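Local structure of putative hyaluronoglucosaminidase (Clostridium perfringens, 6PWI) at residues A[222-226]-A[261-265]; A[304-308]-A[347-353]. The protein is a family 84 glycoside hydrolase that probably acts as a hexosaminidase on N-acetylhexosaminides, here represented by a fragment that includes its catalytic barrel. All coordinates share one frame; numbering follows the deposited sequence.

In the fold
Both contacts belong to the closed eight-stranded parallel (beta/alpha)8 barrel, and their centres are 19 Å apart. Contact 1 joins two loops, one after strand 210-213 and one after strand 250-255. Contact 2 joins two helices, 304-321 and 346-351, further along the same barrel. Each has a buried and an exposed side. The chemistry follows the fold. In contact 1 irregular loops offer backbone carbonyls to an arginine, and an indole lies beneath it. In contact 2 the helix backbones bond largely along their own chain, so side chains meet: methyl groups and a tyrosine ring pack, with one tyrosine-glutamine hydrogen bond. The two contacts meet where F265 packs on N306.

Contact 1 (A[222-226]-A[261-265]); sequences SLKWR and DGMNF
Two loops of a (beta/alpha)8 barrel meet here, where R226 reaches the backbone of D261 and G262. They follow strands 210-213 and 250-255, on the side of the barrel that carries the predicted proton donor D299; the side chain of L223 lies about 8 Å from that of D299. R226 NH1 donates to D261 O at 2.6 Å, with the carbonyl close to the guanidinium plane and an N-H...O angle of 157°. R226 NH2 adds two weak bonds, one to the same D261 O and one to G262 O at 3.2 Å. NH2 also forms a salt bridge with D274 of helix 268-286, which should help fix the group. The W225 indole underlies the guanidinium: CZ2 of W225 sits over its centre. The edge of the same indole faces the second loop, with W225 CZ2 3.7 Å from M263 N. The W225 and M263 side chains cross at about a right angle in a Met-aromatic contact. The M263 bend at chi2 (77°) brings its sulfur beside the indole, obliquely to the ring. On the exposed side, L223 CD2 lies beside D261 OD2, 3.4 Å away. On the buried side, W225 CH2 lies 3.9 Å from M263 SD.

Contact 2 (A[304-308]-A[347-353]); sequences ANNQV and YLKTIGT
A304 sets its methyl obliquely against the Y347 ring, with A304 CB 3.6 Å from Y347 CD1. The same methyl touches T350 CG2, one turn further along helix 346-351. With chi1 at 176°, the ring of Y347 swings away from its own backbone N and extends across to Q307. There Y347 OH donates to Q307 OE1 at 2.7 Å. The hydroxyl lies in the plane of the amide carbonyl, with a C=O...O angle of 153°. Y347 OH also accepts from the backbone N-H of K332, so two bonds fix the hydroxyl. From the next turn of the same helix, I351 CG1 lies over one face of the Y347 ring, off its centre, and I351 CD1 comes 3.8 Å from Q307 OE1. One turn after A304, V308 CG2 packs 3.5 Å from T350 O. That carbonyl is already bonded to T353 OG1 and T353 N. Nearer solvent, N305 OD1 meets T350 CG2. Segments 304-308 and 347-351 run nearly parallel, 18° apart, with axes 9.2 Å apart at closest approach. Strand 328-330 of the barrel lies between them in sequence; its F329 touches Q307, Y347 and I351, while L348 packs on helix 373-383.

Contact 1 (A[222-226]-A[261-265])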
# COMPACT_ATOMS: atom_id res chain seq x y z
N SER A 222 10.13 -18.22 -13.14
CA SER A 222 9.07 -18.83 -13.92
C SER A 222 9.62 -19.17 -15.30
O SER A 222 10.20 -18.31 -15.95
CB SER A 222 7.91 -17.86 -14.04
OG SER A 222 6.90 -18.37 -14.89
N LEU A 223 9.40 -20.41 -15.75
CA LEU A 223 9.86 -20.88 -17.06
C LEU A 223 11.33 -21.30 -17.00
O LEU A 223 11.65 -22.45 -17.30
CB LEU A 223 9.62 -19.84 -18.17
CG LEU A 223 8.54 -20.18 -19.20
CD1 LEU A 223 8.41 -19.09 -20.25
CD2 LEU A 223 8.82 -21.52 -19.88
N LYS A 224 12.21 -20.38 -16.62
CA LYS A 224 13.61 -20.70 -16.42
C LYS A 224 13.89 -20.79 -14.92
O LYS A 224 14.98 -20.44 -14.47
CB LYS A 224 14.52 -19.65 -17.07
CG LYS A 224 14.50 -19.58 -18.60
CD LYS A 224 15.77 -18.98 -19.16
CE LYS A 224 15.72 -18.68 -20.64
NZ LYS A 224 15.05 -17.39 -20.93
N TRP A 225 12.91 -21.28 -14.15
CA TRP A 225 13.05 -21.33 -12.71
C TRP A 225 14.17 -22.27 -12.28
O TRP A 225 14.71 -22.11 -11.19
CB TRP A 225 11.72 -21.66 -12.01
CG TRP A 225 11.16 -23.02 -12.30
CD1 TRP A 225 10.18 -23.32 -13.20
CD2 TRP A 225 11.52 -24.27 -11.67
NE1 TRP A 225 9.90 -24.66 -13.18
CE2 TRP A 225 10.71 -25.27 -12.26
CE3 TRP A 225 12.44 -24.64 -10.68
CZ2 TRP A 225 10.80 -26.61 -11.88
CZ3 TRP A 225 12.52 -25.97 -10.31
CH2 TRP A 225 11.71 -26.94 -10.91
N ARG A 226 14.52 -23.22 -13.15
CA ARG A 226 15.54 -24.21 -12.85
C ARG A 226 16.92 -23.55 -12.82
O ARG A 226 17.75 -23.88 -11.97
CB ARG A 226 15.50 -25.37 -13.84
CG ARG A 226 14.45 -26.41 -13.51
CD ARG A 226 14.18 -27.27 -14.73
NE ARG A 226 13.14 -28.24 -14.42
CZ ARG A 226 11.91 -28.22 -14.94
NH1 ARG A 226 11.58 -27.29 -15.82
NH2 ARG A 226 11.03 -29.15 -14.59
N ASP A 261 6.38 -26.98 -18.74
CA ASP A 261 7.73 -27.52 -18.64
C ASP A 261 8.14 -27.65 -17.18
O ASP A 261 9.30 -27.88 -16.88
CB ASP A 261 8.76 -26.62 -19.34
CG ASP A 261 8.27 -25.98 -20.64
OD1 ASP A 261 7.73 -26.72 -21.50
OD2 ASP A 261 8.45 -24.74 -20.77
N GLY A 262 7.17 -27.48 -16.27
CA GLY A 262 7.46 -27.36 -14.85
C GLY A 262 7.76 -28.70 -14.18
O GLY A 262 7.93 -29.73 -14.84
N MET A 263 7.83 -28.65 -12.85
CA MET A 263 8.02 -29.78 -11.96
C MET A 263 7.47 -31.06 -12.58
O MET A 263 6.28 -31.15 -12.88
CB MET A 263 7.28 -29.50 -10.65
CG MET A 263 7.89 -30.16 -9.46
SD MET A 263 9.35 -29.27 -8.92
CE MET A 263 9.88 -30.36 -7.60
N ASN A 264 8.35 -32.05 -12.74
CA ASN A 264 8.04 -33.32 -13.39
C ASN A 264 7.68 -34.37 -12.34
O ASN A 264 8.52 -34.80 -11.55
CB ASN A 264 9.20 -33.75 -14.29
CG ASN A 264 8.90 -34.94 -15.18
OD1 ASN A 264 7.93 -35.66 -14.98
ND2 ASN A 264 9.76 -35.16 -16.16
N PHE A 265 6.41 -34.80 -12.36
CA PHE A 265 5.89 -35.75 -11.39
C PHE A 265 5.72 -37.12 -12.04
O PHE A 265 4.96 -37.96 -11.55
CB PHE A 265 4.57 -35.23 -10.80
CG PHE A 265 4.70 -34.05 -9.87
CD1 PHE A 265 4.92 -34.24 -8.52
CD2 PHE A 265 4.60 -32.75 -10.36
CE1 PHE A 265 5.03 -33.15 -7.66
CE2 PHE A 265 4.72 -31.67 -9.50
CZ PHE A 265 4.94 -31.87 -8.15

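Contact 2 (A[304-308]-A[347-353])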
# COMPACT_ATOMS: atom_id res chain seq x y z
N ALA A 304 -3.85 -31.33 -8.31
CA ALA A 304 -3.71 -30.60 -7.06
C ALA A 304 -2.85 -31.37 -6.06
O ALA A 304 -2.16 -30.77 -5.24
CB ALA A 304 -5.07 -30.32 -6.49
N ASN A 305 -2.92 -32.71 -6.14
CA ASN A 305 -2.19 -33.59 -5.25
C ASN A 305 -0.70 -33.31 -5.33
O ASN A 305 -0.00 -33.31 -4.32
CB ASN A 305 -2.46 -35.06 -5.58
CG ASN A 305 -3.63 -35.60 -4.81
OD1 ASN A 305 -3.84 -35.23 -3.65
ND2 ASN A 305 -4.41 -36.47 -5.44
N ASN A 306 -0.22 -33.07 -6.56
CA ASN A 306 1.18 -32.82 -6.81
C ASN A 306 1.62 -31.53 -6.12
O ASN A 306 2.69 -31.48 -5.51
CB ASN A 306 1.49 -32.88 -8.30
CG ASN A 306 1.38 -34.29 -8.84
OD1 ASN A 306 1.46 -35.26 -8.08
ND2 ASN A 306 1.19 -34.42 -10.14
N GLN A 307 0.76 -30.50 -6.21
CA GLN A 307 1.03 -29.20 -5.62
C GLN A 307 1.25 -29.37 -4.11
O GLN A 307 2.16 -28.77 -3.55
CB GLN A 307 -0.07 -28.21 -5.98
CG GLN A 307 -0.04 -27.80 -7.45
CD GLN A 307 -1.33 -27.19 -7.94
OE1 GLN A 307 -2.00 -26.46 -7.22
NE2 GLN A 307 -1.67 -27.48 -9.18
N VAL A 308 0.44 -30.22 -3.48
CA VAL A 308 0.56 -30.52 -2.06
C VAL A 308 1.89 -31.23 -1.80
O VAL A 308 2.62 -30.86 -0.88
CB VAL A 308 -0.64 -31.32 -1.54
CG1 VAL A 308 -0.48 -31.70 -0.07
CG2 VAL A 308 -1.94 -30.56 -1.74
N TYR A 347 -10.53 -29.20 -5.76
CA TYR A 347 -9.23 -28.56 -5.77
C TYR A 347 -8.95 -27.91 -4.41
O TYR A 347 -7.90 -28.16 -3.82
CB TYR A 347 -9.09 -27.58 -6.95
CG TYR A 347 -7.78 -26.84 -6.92
CD1 TYR A 347 -6.66 -27.33 -7.59
CD2 TYR A 347 -7.62 -25.68 -6.17
CE1 TYR A 347 -5.44 -26.68 -7.54
CE2 TYR A 347 -6.41 -25.02 -6.11
CZ TYR A 347 -5.31 -25.52 -6.79
OH TYR A 347 -4.12 -24.87 -6.73
N LEU A 348 -9.90 -27.10 -3.92
CA LEU A 348 -9.67 -26.34 -2.70
C LEU A 348 -9.56 -27.27 -1.50
O LEU A 348 -8.75 -27.03 -0.61
CB LEU A 348 -10.77 -25.28 -2.51
CG LEU A 348 -10.79 -24.14 -3.53
CD1 LEU A 348 -11.97 -23.21 -3.30
CD2 LEU A 348 -9.49 -23.34 -3.51
N LYS A 349 -10.35 -28.35 -1.49
CA LYS A 349 -10.32 -29.34 -0.42
C LYS A 349 -8.93 -29.97 -0.36
O LYS A 349 -8.39 -30.16 0.74
CB LYS A 349 -11.42 -30.37 -0.64
CG LYS A 349 -11.64 -31.39 0.48
CD LYS A 349 -12.82 -32.28 0.17
CE LYS A 349 -12.67 -33.71 0.67
NZ LYS A 349 -13.16 -33.85 2.06
N THR A 350 -8.33 -30.25 -1.53
CA THR A 350 -7.02 -30.88 -1.57
C THR A 350 -5.93 -29.92 -1.11
O THR A 350 -5.07 -30.30 -0.30
CB THR A 350 -6.69 -31.40 -2.97
OG1 THR A 350 -7.72 -32.36 -3.25
CG2 THR A 350 -5.35 -32.09 -3.03
N ILE A 351 -5.95 -28.70 -1.66
CA ILE A 351 -5.04 -27.61 -1.35
C ILE A 351 -5.01 -27.39 0.17
O ILE A 351 -3.96 -27.13 0.74
CB ILE A 351 -5.44 -26.35 -2.14
CG1 ILE A 351 -5.02 -26.47 -3.61
CG2 ILE A 351 -4.93 -25.06 -1.53
CD1 ILE A 351 -3.65 -27.09 -3.83
N GLY A 352 -6.17 -27.56 0.80
CA GLY A 352 -6.31 -27.36 2.23
C GLY A 352 -5.63 -28.44 3.07
O GLY A 352 -5.54 -28.30 4.29
N THR A 353 -5.18 -29.52 2.43
CA THR A 353 -4.49 -30.58 3.15
C THR A 353 -2.98 -30.34 3.19
O THR A 353 -2.26 -31.13 3.80
CB THR A 353 -4.80 -31.99 2.62
OG1 THR A 353 -4.16 -32.14 1.35
CG2 THR A 353 -6.28 -32.28 2.53